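Extracellular ligand-binding receptor (Desulfitobacterium hafniense, PDB 4Q6B) binds leucine and, as a substrate-binding protein of the leucine-binding family, probably hands amino acids to an ABC transporter for uptake. Local coordinates at residues D164-A168 with Q169-I173; N122-D126 with Q127-R131; V216-S220 with V221-V225; K184-E187 with R188-D191. All blocks are in the same frame, centred on the assembly; numbering follows the deposited sequence.

How the contacts relate
Each of the four contacts is local and continuous in sequence, and they follow one another without nesting or crossing. From the N terminus, contact 2 comes first, where the chain leaves strand 119-121 of the five-stranded parallel sheet and enters helix 126-139, passing from one lobe to the other. Contact 1 then closes the turn from helix 153-168 into strand 172-177, and packs against contact 2, their centres about 17 Å apart. Contact 4 spans two turns of helix 183-195, and contact 3 ends helix 207-221 on the way to strand 227-229. These last two touch, with centres about 10 Å apart, tying two neighbouring helices together at the far end of the second lobe.

Contact 1 of 4, residues D164-A168 with Q169-I173; sequences DYARA and QGITI. With CA (calcium ion), chain D.
Ala-166, Gln-169 and Ile-171 carry this turn, and the carbonyl of Ala-166 is its pivot. Two amides reach Ala-166 O from opposite faces of its plane: Gln-169 N at 2.9 Å and Ile-171 N at 3.0 Å. The small methyl of Ala-166 lets the returning chain come close, so that its CB rests 3.8 Å from Ile-171 CB. Ile-171, branched and apolar, suits a place between the helix end and strand 144-149, where it meets Met-145. This is a Schellman motif ending helix 153-168, within the beta-alpha-beta unit that leads to strand 172-177. Gly-170 adopts a positive phi (84°) at which a CB would press on the preceding carbonyl oxygen, and Gly-170 N bonds to Arg-167 O at 3.1 Å. Gly-170 O, turned outward, binds a calcium ion at 2.4 Å, whose other ligands here are five waters. Gln-169 folds back along the helix, bent at chi2 (-64°), and a water joins its NE2 to Tyr-165 O, while its side chain touches Ile-135 and Ala-138. Tyr-165 itself points its hydroxyl to Gln-127 of helix 126-139. On the outer side Arg-167 NH1 makes a salt bridge with Asp-164 OD2 at 3.2 Å.

Contact 2 of 4, residues N122-D126 with Q127-R131; sequences NIPSD and QEIAR
Ser-125 turns its hydroxyl back over the first turn of the helix, while Pro-124 sets its CB against Glu-128 and Ile-129. With chi1 at 74°, Ser-125 OG sits between its own backbone N and carbonyl carbon, and from there it faces two amides that have no earlier turn to bond to. Both bonds are weak: Gln-127 N stands 3.2 Å from Ser-125 OG at a bent angle, whereas Glu-128 N, at 3.3 Å from the same oxygen, points to it more directly. Ser-125 is thus the N-cap of helix 126-139, a place its short hydroxyl side chain suits. The loop it ends crosses from the parallel sheet of one lobe to the other lobe, as in the hinge of periplasmic binding proteins. Before the cap, Pro-124 CB lies 4.2 Å from Ile-129 CG1, the apolar pairing known as a hydrophobic staple, and 4.1 Å from Glu-128 CB. Val-341 touches both Pro-124 and Glu-128. Pro-124 O is buried here without a polar partner. Ile-129 N donates to Ser-125 O at 3.1 Å. Glu-128 does not complete a capping box: its chain bends at chi2 (56°) and carries the carboxylate away from Ser-125, and its OE2 is hydrogen-bonded to Gln-132 NE2. Arg-131 lies near too, but with two conformers its pairing is only tentative. Asp-126 turns away from the helix toward the loop that holds Thr-107, and its OD1 bonds to that residue of the leucine pocket, which makes Asp-126 a second-shell neighbour of the ligand.

Contact 3 of 4, residues V216-S220 with V221-V225; sequences VDAKS and VGIEV
The flat groups at this turn are peptide carbonyls. Ile-223 N approaches Ala-218 O at 3.0 Å, tilted 25° from the carbonyl plane, and one turn of helix earlier the carbonyl of Val-216 is gripped on opposite faces, by Ser-220 N and by Ser-220 OG, the latter at 3.1 Å. This suits an exposed serine, whose hydroxyl is spent on its own helix. Val-221 N comes to Asp-217 O at 3.0 Å. These bonds mark the C-terminal end of helix 207-221, which closes in a Schellman motif before strand 227-229. Gly-222 is its turning residue: a positive phi of 96° would press a CB against the preceding carbonyl, and glycine has none. Gly-222 N adds weak bonds to Ala-218 O and Lys-219 O.

Side-chain packing sits on the inner side. The short methyl of Ala-218 lets the extended Ile-223 approach, whose CG1 is anti to the carbonyl carbon (chi1 -65°) and whose CD1 ends 4.1 Å from Ala-218 CB. Ile-223 goes on to cover Ile-201 of strand 200-204. Val-221, compact and branched, fits against Leu-183 and Glu-187 of helix 183-195, and Asp-217 OD2 is hydrogen-bonded to the hydroxyl of Tyr-180. Lys-219 stretches along the departing chain, and its NZ donates at 2.9 Å to a water that in turn donates to Ile-223 O and to Val-225 O, the latter at 2.8 Å.

Contact 4 of 4, residues K184-E187 with R188-D191; sequences KDLE and RLYD
Helix 183-195 packs against helix 207-221 and strand 172-177 in the second lobe, and this contact covers two of its early turns, in which an acid and a base three residues apart pair on the outer surface. Asp-185 and Arg-188 run side by side and point the same way. Arg-188 presents the NE edge of its guanidinium side-on: NE donates to Asp-185 OD1 at 3.0 Å and NH2 to Asp-185 OD2 at 3.2 Å. Both oxygens lie near the guanidinium plane, but the carboxylate is turned 35° against it: OD1 is met from above its plane, and OD2 on the syn side but still well out of plane. Bends at chi2 (-86°) and chi3 fold Arg-188 back for this grip, and Leu-189 CG lies over one face of the guanidinium, 3.7 Å above the plane and displaced toward the rim.

Apolar residues occupy the inner side. Leu-186 CD1 and Leu-189 CD1 stand 4.2 Å apart; Leu-186 continues onto Phe-214, and Leu-189 onto Phe-177 and Asp-175, one of the calcium-binding residues. Tyr-190, with CG anti to the backbone N, swings its ring toward Ile-223, and its hydroxyl takes a weak hydrogen bond from Glu-224 N. Behind the side chains run regular helical bonds, such as Tyr-190 N to Leu-186 O at 2.8 Å. A water donates to Glu-187 O at 2.8 Å and, weakly, to Asp-191 OD1.

Asp-185, whose N bonds to Asn-182 OD1, lies in the first turn, where a negative charge would be expected to suit the helix dipole; with Arg-188 beside it, the carboxylate should stay ionised.

Contact 1 of 4, residues D164-A168 with Q169-I173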
loop_
_atom_site.group_PDB
_atom_site.type_symbol
_atom_site.label_atom_id
_atom_site.label_comp_id
_atom_site.label_asym_id
_atom_site.label_seq_id
_atom_site.Cartn_x
_atom_site.Cartn_y
_atom_site.Cartn_z
ATOM N N ASP A 164 -19.360 5.142 -3.568
ATOM C CA ASP A 164 -20.007 4.244 -4.527
ATOM C C ASP A 164 -20.176 2.842 -3.949
ATOM O O ASP A 164 -21.252 2.250 -4.024
ATOM C CB ASP A 164 -19.221 4.191 -5.831
ATOM C CG ASP A 164 -19.254 5.524 -6.577
ATOM O OD1 ASP A 164 -18.451 5.709 -7.510
ATOM O OD2 ASP A 164 -20.067 6.408 -6.206
ATOM N N TYR A 165 -19.134 2.311 -3.321
ATOM C CA TYR A 165 -19.318 0.981 -2.725
ATOM C C TYR A 165 -20.250 1.007 -1.512
ATOM O O TYR A 165 -21.045 0.072 -1.303
ATOM C CB TYR A 165 -17.977 0.363 -2.365
ATOM C CG TYR A 165 -17.232 -0.092 -3.566
ATOM C CD1 TYR A 165 -17.741 -1.100 -4.392
ATOM C CD2 TYR A 165 -15.996 0.454 -3.887
ATOM C CE1 TYR A 165 -17.029 -1.527 -5.504
ATOM C CE2 TYR A 165 -15.284 0.034 -4.991
ATOM C CZ TYR A 165 -15.799 -0.948 -5.797
ATOM O OH TYR A 165 -15.103 -1.378 -6.912
ATOM N N ALA A 166 -20.164 2.067 -0.703
ATOM C CA ALA A 166 -21.036 2.181 0.477
ATOM C C ALA A 166 -22.490 2.242 0.015
ATOM O O ALA A 166 -23.336 1.566 0.573
ATOM C CB ALA A 166 -20.670 3.427 1.302
ATOM N N ARG A 167 -22.753 2.932 -1.094
ATOM C CA ARG A 167 -24.131 3.068 -1.567
ATOM C C ARG A 167 -24.723 1.716 -1.965
ATOM O O ARG A 167 -25.888 1.422 -1.679
ATOM C CB ARG A 167 -24.189 4.072 -2.724
ATOM C CG ARG A 167 -25.566 4.158 -3.403
ATOM C CD ARG A 167 -25.528 5.058 -4.660
ATOM N NE ARG A 167 -25.069 6.401 -4.330
ATOM C CZ ARG A 167 -23.988 6.982 -4.851
ATOM N NH1 ARG A 167 -23.239 6.338 -5.747
ATOM N NH2 ARG A 167 -23.657 8.217 -4.474
ATOM N N ALA A 168 -23.892 0.871 -2.583
ATOM C CA ALA A 168 -24.314 -0.477 -2.964
ATOM C C ALA A 168 -24.580 -1.375 -1.758
ATOM O O ALA A 168 -25.301 -2.380 -1.851
ATOM C CB ALA A 168 -23.240 -1.106 -3.872
ATOM N N GLN A 169 -24.017 -1.017 -0.614
ATOM C CA GLN A 169 -24.255 -1.744 0.627
ATOM C C GLN A 169 -25.445 -1.208 1.429
ATOM O O GLN A 169 -25.737 -1.700 2.499
ATOM C CB GLN A 169 -23.015 -1.731 1.507
ATOM C CG GLN A 169 -21.819 -2.446 0.934
ATOM C CD GLN A 169 -22.065 -3.924 0.771
ATOM O OE1 GLN A 169 -22.462 -4.592 1.699
ATOM N NE2 GLN A 169 -21.836 -4.430 -0.423
ATOM N N GLY A 170 -26.095 -0.178 0.915
ATOM C CA GLY A 170 -27.198 0.485 1.609
ATOM C C GLY A 170 -26.764 1.535 2.614
ATOM O O GLY A 170 -27.553 1.951 3.479
ATOM N N ILE A 171 -25.522 1.978 2.519
ATOM C CA ILE A 171 -25.046 3.090 3.357
ATOM C C ILE A 171 -25.204 4.402 2.634
ATOM O O ILE A 171 -24.762 4.553 1.477
ATOM C CB ILE A 171 -23.563 2.857 3.738
ATOM C CG1 ILE A 171 -23.422 1.533 4.498
ATOM C CG2 ILE A 171 -22.993 4.004 4.578
ATOM C CD1 ILE A 171 -21.952 1.141 4.688
ATOM N N THR A 172 -25.840 5.376 3.311
ATOM C CA THR A 172 -26.034 6.706 2.765
ATOM C C THR A 172 -24.910 7.582 3.288
ATOM O O THR A 172 -24.578 7.506 4.479
ATOM C CB THR A 172 -27.365 7.267 3.291
ATOM O OG1 THR A 172 -28.433 6.410 2.869
ATOM C CG2 THR A 172 -27.618 8.672 2.772
ATOM N N ILE A 173 -24.340 8.410 2.420
ATOM C CA ILE A 173 -23.376 9.403 2.840
ATOM C C ILE A 173 -24.160 10.672 3.140
ATOM O O ILE A 173 -24.665 11.325 2.226
ATOM C CB ILE A 173 -22.307 9.664 1.761
ATOM C CG1 ILE A 173 -21.537 8.361 1.436
ATOM C CG2 ILE A 173 -21.337 10.773 2.214
ATOM C CD1 ILE A 173 -20.864 7.689 2.694
HETATM CA CA CA D . -29.905 2.021 3.899
HETATM O O HOH W 1 -20.602 -2.609 -2.408
HETATM O O HOH W 2 -27.508 3.742 -0.040
HETATM O O HOH W 3 -29.016 4.301 4.731
HETATM O O HOH W 4 -29.735 2.956 1.225
HETATM O O HOH W 5 -29.140 0.515 5.153
HETATM O O HOH W 6 -31.840 3.491 3.248
HETATM O O HOH W 7 -31.280 2.136 5.987
#

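Contact 2 of 4, residues N122-D126 with Q127-R131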
loop_
_atom_site.group_PDB
_atom_site.type_symbol
_atom_site.label_atom_id
_atom_site.label_comp_id
_atom_site.label_asym_id
_atom_site.label_seq_id
_atom_site.Cartn_x
_atom_site.Cartn_y
_atom_site.Cartn_z
ATOM N N ASN A 122 2.145 -4.755 -5.789
ATOM C CA ASN A 122 1.837 -6.057 -5.146
ATOM C C ASN A 122 0.986 -5.860 -3.901
ATOM O O ASN A 122 0.992 -6.680 -2.990
ATOM C CB ASN A 122 3.105 -6.903 -4.851
ATOM C CG ASN A 122 3.971 -6.281 -3.782
ATOM O OD1 ASN A 122 3.900 -5.063 -3.566
ATOM N ND2 ASN A 122 4.762 -7.093 -3.088
ATOM N N ILE A 123 0.202 -4.783 -3.889
ATOM C CA ILE A 123 -0.676 -4.479 -2.760
ATOM C C ILE A 123 -2.020 -4.070 -3.355
ATOM O O ILE A 123 -2.085 -3.692 -4.544
ATOM C CB ILE A 123 -0.081 -3.343 -1.902
ATOM C CG1 ILE A 123 0.171 -2.088 -2.765
ATOM C CG2 ILE A 123 1.264 -3.796 -1.260
ATOM C CD1 ILE A 123 0.206 -0.875 -1.980
ATOM N N PRO A 124 -3.089 -4.099 -2.550
ATOM C CA PRO A 124 -4.404 -3.668 -3.073
ATOM C C PRO A 124 -4.435 -2.174 -3.327
ATOM O O PRO A 124 -3.794 -1.391 -2.605
ATOM C CB PRO A 124 -5.386 -3.984 -1.927
ATOM C CG PRO A 124 -4.504 -4.197 -0.697
ATOM C CD PRO A 124 -3.154 -4.632 -1.171
ATOM N N SER A 125 -5.224 -1.764 -4.322
ATOM C CA SER A 125 -5.382 -0.342 -4.622
ATOM C C SER A 125 -6.403 0.235 -3.660
ATOM O O SER A 125 -7.101 -0.513 -2.944
ATOM C CB SER A 125 -5.943 -0.136 -6.020
ATOM O OG SER A 125 -7.324 -0.455 -6.052
ATOM N N ASP A 126 -6.481 1.551 -3.674
ATOM C CA ASP A 126 -7.470 2.301 -2.860
ATOM C C ASP A 126 -8.887 1.839 -3.104
ATOM O O ASP A 126 -9.708 1.859 -2.196
ATOM C CB ASP A 126 -7.428 3.810 -3.167
ATOM C CG ASP A 126 -6.150 4.466 -2.718
ATOM O OD1 ASP A 126 -5.508 3.967 -1.764
ATOM O OD2 ASP A 126 -5.780 5.505 -3.349
ATOM N N GLN A 127 -9.181 1.508 -4.346
ATOM C CA GLN A 127 -10.500 1.041 -4.744
ATOM C C GLN A 127 -10.833 -0.304 -4.102
ATOM O O GLN A 127 -11.955 -0.520 -3.611
ATOM C CB GLN A 127 -10.611 1.018 -6.268
ATOM C CG GLN A 127 -11.692 0.123 -6.799
ATOM C CD GLN A 127 -11.906 0.309 -8.279
ATOM O OE1 GLN A 127 -11.127 1.005 -8.946
ATOM N NE2 GLN A 127 -12.973 -0.297 -8.810
ATOM N N GLU A 128 -9.865 -1.213 -4.048
ATOM C CA GLU A 128 -10.117 -2.517 -3.399
ATOM C C GLU A 128 -10.245 -2.412 -1.874
ATOM O O GLU A 128 -11.083 -3.073 -1.256
ATOM C CB GLU A 128 -8.991 -3.487 -3.775
ATOM C CG GLU A 128 -9.192 -4.862 -3.197
ATOM C CD GLU A 128 -10.547 -5.494 -3.597
ATOM O OE1 GLU A 128 -11.097 -5.142 -4.676
ATOM O OE2 GLU A 128 -11.055 -6.344 -2.822
ATOM N N ILE A 129 -9.446 -1.527 -1.273
ATOM C CA ILE A 129 -9.527 -1.247 0.150
ATOM C C ILE A 129 -10.908 -0.669 0.475
ATOM O O ILE A 129 -11.573 -1.129 1.412
ATOM C CB ILE A 129 -8.401 -0.247 0.514
ATOM C CG1 ILE A 129 -7.072 -1.010 0.540
ATOM C CG2 ILE A 129 -8.665 0.470 1.836
ATOM C CD1 ILE A 129 -5.823 -0.058 0.410
ATOM N N ALA A 130 -11.353 0.294 -0.337
ATOM C CA ALA A 130 -12.694 0.916 -0.150
ATOM C C ALA A 130 -13.806 -0.119 -0.243
ATOM O O ALA A 130 -14.720 -0.113 0.569
ATOM C CB ALA A 130 -12.931 2.058 -1.183
ATOM N N ARG A 131 -13.705 -1.019 -1.215
ATOM C CA ARG A 131 -14.713 -2.051 -1.444
ATOM C C ARG A 131 -14.849 -2.970 -0.220
ATOM O O ARG A 131 -15.960 -3.277 0.222
ATOM C CB ARG A 131 -14.328 -2.856 -2.685
ATOM C CG ARG A 131 -15.370 -3.853 -3.129
ATOM C CD ARG A 131 -15.049 -4.344 -4.549
ATOM N NE ARG A 131 -13.996 -5.363 -4.589
ATOM C CZ ARG A 131 -14.101 -6.526 -5.235
ATOM N NH1 ARG A 131 -13.094 -7.383 -5.217
ATOM N NH2 ARG A 131 -15.207 -6.828 -5.891
#

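Contact 3 of 4, residues V216-S220 with V221-V225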
loop_
_atom_site.group_PDB
_atom_site.type_symbol
_atom_site.label_atom_id
_atom_site.label_comp_id
_atom_site.label_asym_id
_atom_site.label_seq_id
_atom_site.Cartn_x
_atom_site.Cartn_y
_atom_site.Cartn_z
ATOM N N VAL A 216 -7.317 13.724 16.502
ATOM C CA VAL A 216 -7.126 14.401 17.769
ATOM C C VAL A 216 -8.239 15.420 18.014
ATOM O O VAL A 216 -8.788 15.510 19.132
ATOM C CB VAL A 216 -5.749 15.087 17.794
ATOM C CG1 VAL A 216 -5.624 16.015 18.966
ATOM C CG2 VAL A 216 -4.663 14.004 17.839
ATOM N N ASP A 217 -8.576 16.193 16.979
ATOM C CA ASP A 217 -9.616 17.207 17.149
ATOM C C ASP A 217 -10.989 16.551 17.429
ATOM O O ASP A 217 -11.760 17.077 18.246
ATOM C CB ASP A 217 -9.740 18.115 15.924
ATOM C CG ASP A 217 -8.597 19.091 15.792
ATOM O OD1 ASP A 217 -7.862 19.315 16.772
ATOM O OD2 ASP A 217 -8.438 19.648 14.692
ATOM N N ALA A 218 -11.283 15.466 16.714
ATOM C CA ALA A 218 -12.511 14.684 16.908
ATOM C C ALA A 218 -12.608 14.235 18.366
ATOM O O ALA A 218 -13.681 14.314 18.992
ATOM C CB ALA A 218 -12.538 13.462 15.962
ATOM N N LYS A 219 -11.496 13.781 18.934
ATOM C CA LYS A 219 -11.556 13.362 20.344
ATOM C C LYS A 219 -11.775 14.537 21.276
ATOM O O LYS A 219 -12.468 14.421 22.285
ATOM C CB LYS A 219 -10.346 12.502 20.756
ATOM C CG LYS A 219 -10.116 11.238 19.876
ATOM C CD LYS A 219 -11.279 10.217 19.848
ATOM C CE LYS A 219 -11.000 9.083 18.834
ATOM N NZ LYS A 219 -12.065 8.023 18.669
ATOM N N SER A 220 -11.210 15.689 20.941
ATOM C CA SER A 220 -11.409 16.893 21.755
ATOM C C SER A 220 -12.861 17.334 21.809
ATOM O O SER A 220 -13.348 17.764 22.850
ATOM C CB SER A 220 -10.568 18.059 21.215
ATOM O OG SER A 220 -9.186 17.758 21.299
ATOM N N VAL A 221 -13.545 17.247 20.670
ATOM C CA VAL A 221 -14.921 17.743 20.536
ATOM C C VAL A 221 -15.918 16.697 21.089
ATOM O O VAL A 221 -17.071 17.014 21.424
ATOM C CB VAL A 221 -15.170 18.110 19.047
ATOM C CG1 VAL A 221 -16.636 18.068 18.664
ATOM C CG2 VAL A 221 -14.580 19.476 18.760
ATOM N N GLY A 222 -15.445 15.462 21.227
ATOM C CA GLY A 222 -16.231 14.404 21.844
ATOM C C GLY A 222 -16.963 13.532 20.844
ATOM O O GLY A 222 -17.964 12.893 21.180
ATOM N N ILE A 223 -16.458 13.468 19.616
ATOM C CA ILE A 223 -17.123 12.673 18.609
ATOM C C ILE A 223 -17.031 11.194 18.967
ATOM O O ILE A 223 -15.935 10.655 19.201
ATOM C CB ILE A 223 -16.533 12.957 17.212
ATOM C CG1 ILE A 223 -16.844 14.406 16.831
ATOM C CG2 ILE A 223 -17.070 11.964 16.189
ATOM C CD1 ILE A 223 -16.372 14.799 15.465
ATOM N N GLU A 224 -18.187 10.535 19.036
ATOM C CA GLU A 224 -18.247 9.214 19.656
ATOM C C GLU A 224 -18.167 8.074 18.624
ATOM O O GLU A 224 -17.750 6.945 18.938
ATOM C CB GLU A 224 -19.542 9.117 20.495
ATOM C CG GLU A 224 -19.639 7.900 21.400
ATOM C CD GLU A 224 -18.835 8.072 22.683
ATOM O OE1 GLU A 224 -17.916 7.243 22.927
ATOM O OE2 GLU A 224 -19.116 9.041 23.438
ATOM N N VAL A 225 -18.540 8.381 17.381
ATOM C CA VAL A 225 -18.778 7.342 16.390
ATOM C C VAL A 225 -17.499 6.719 15.847
ATOM O O VAL A 225 -16.432 7.328 15.953
ATOM C CB VAL A 225 -19.572 7.904 15.214
ATOM C CG1 VAL A 225 -20.881 8.543 15.765
ATOM C CG2 VAL A 225 -18.752 8.953 14.466
HETATM O O HOH W 8 -14.560 8.784 17.426
#

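Contact 4 of 4, residues K184-E187 with R188-D191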
loop_
_atom_site.group_PDB
_atom_site.type_symbol
_atom_site.label_atom_id
_atom_site.label_comp_id
_atom_site.label_asym_id
_atom_site.label_seq_id
_atom_site.Cartn_x
_atom_site.Cartn_y
_atom_site.Cartn_z
ATOM N N LYS A 184 -14.628 24.850 17.456
ATOM C CA LYS A 184 -16.004 25.332 17.499
ATOM C C LYS A 184 -16.779 24.898 16.250
ATOM O O LYS A 184 -17.912 24.397 16.340
ATOM C CB LYS A 184 -16.029 26.852 17.652
ATOM C CG LYS A 184 -17.421 27.490 17.641
ATOM C CD LYS A 184 -18.408 26.745 18.534
ATOM C CE LYS A 184 -17.989 26.763 19.986
ATOM N NZ LYS A 184 -18.743 27.756 20.770
ATOM N N ASP A 185 -16.179 25.080 15.080
ATOM C CA ASP A 185 -16.902 24.698 13.875
ATOM C C ASP A 185 -16.998 23.193 13.655
ATOM O O ASP A 185 -17.967 22.708 13.056
ATOM C CB ASP A 185 -16.367 25.388 12.626
ATOM C CG ASP A 185 -17.428 25.470 11.522
ATOM O OD1 ASP A 185 -18.598 25.841 11.825
ATOM O OD2 ASP A 185 -17.101 25.147 10.366
ATOM N N LEU A 186 -16.002 22.441 14.112
ATOM C CA LEU A 186 -16.186 20.990 14.179
ATOM C C LEU A 186 -17.358 20.588 15.111
ATOM O O LEU A 186 -18.113 19.645 14.787
ATOM C CB LEU A 186 -14.866 20.298 14.552
ATOM C CG LEU A 186 -14.829 18.791 14.449
ATOM C CD1 LEU A 186 -15.152 18.410 13.013
ATOM C CD2 LEU A 186 -13.430 18.255 14.846
ATOM N N GLU A 187 -17.520 21.293 16.231
ATOM C CA GLU A 187 -18.699 21.116 17.089
ATOM C C GLU A 187 -20.000 21.345 16.330
ATOM O O GLU A 187 -20.962 20.586 16.494
ATOM C CB GLU A 187 -18.664 22.032 18.322
ATOM C CG GLU A 187 -17.720 21.537 19.390
ATOM C CD GLU A 187 -17.607 22.459 20.590
ATOM O OE1 GLU A 187 -18.060 23.615 20.526
ATOM O OE2 GLU A 187 -17.054 22.014 21.614
ATOM N N ARG A 188 -20.024 22.387 15.504
ATOM C CA ARG A 188 -21.214 22.760 14.757
ATOM C C ARG A 188 -21.489 21.679 13.696
ATOM O O ARG A 188 -22.648 21.255 13.522
ATOM C CB ARG A 188 -20.972 24.122 14.086
ATOM C CG ARG A 188 -22.196 24.752 13.420
ATOM C CD ARG A 188 -22.378 24.263 11.998
ATOM N NE ARG A 188 -21.156 24.383 11.203
ATOM C CZ ARG A 188 -21.056 23.953 9.946
ATOM N NH1 ARG A 188 -22.098 23.360 9.380
ATOM N NH2 ARG A 188 -19.918 24.084 9.260
ATOM N N LEU A 189 -20.445 21.224 12.993
ATOM C CA LEU A 189 -20.598 20.078 12.091
ATOM C C LEU A 189 -21.146 18.839 12.815
ATOM O O LEU A 189 -22.069 18.193 12.330
ATOM C CB LEU A 189 -19.279 19.713 11.392
ATOM C CG LEU A 189 -18.847 20.694 10.309
ATOM C CD1 LEU A 189 -17.328 20.570 10.093
ATOM C CD2 LEU A 189 -19.626 20.373 9.034
ATOM N N TYR A 190 -20.594 18.527 13.989
ATOM C CA TYR A 190 -21.021 17.331 14.741
ATOM C C TYR A 190 -22.501 17.455 15.145
ATOM O O TYR A 190 -23.253 16.453 15.106
ATOM C CB TYR A 190 -20.135 17.173 15.979
ATOM C CG TYR A 190 -20.363 15.944 16.831
ATOM C CD1 TYR A 190 -20.780 14.740 16.277
ATOM C CD2 TYR A 190 -20.138 15.996 18.205
ATOM C CE1 TYR A 190 -20.944 13.599 17.076
ATOM C CE2 TYR A 190 -20.325 14.856 19.017
ATOM C CZ TYR A 190 -20.720 13.684 18.436
ATOM O OH TYR A 190 -20.896 12.584 19.240
ATOM N N ASP A 191 -22.927 18.661 15.504
ATOM C CA ASP A 191 -24.354 18.887 15.737
ATOM C C ASP A 191 -25.241 18.586 14.513
ATOM O O ASP A 191 -26.319 17.940 14.628
ATOM C CB ASP A 191 -24.598 20.287 16.274
ATOM C CG ASP A 191 -24.274 20.411 17.756
ATOM O OD1 ASP A 191 -24.272 19.381 18.459
ATOM O OD2 ASP A 191 -24.047 21.552 18.223
HETATM O O HOH W 9 -21.384 19.301 18.976
#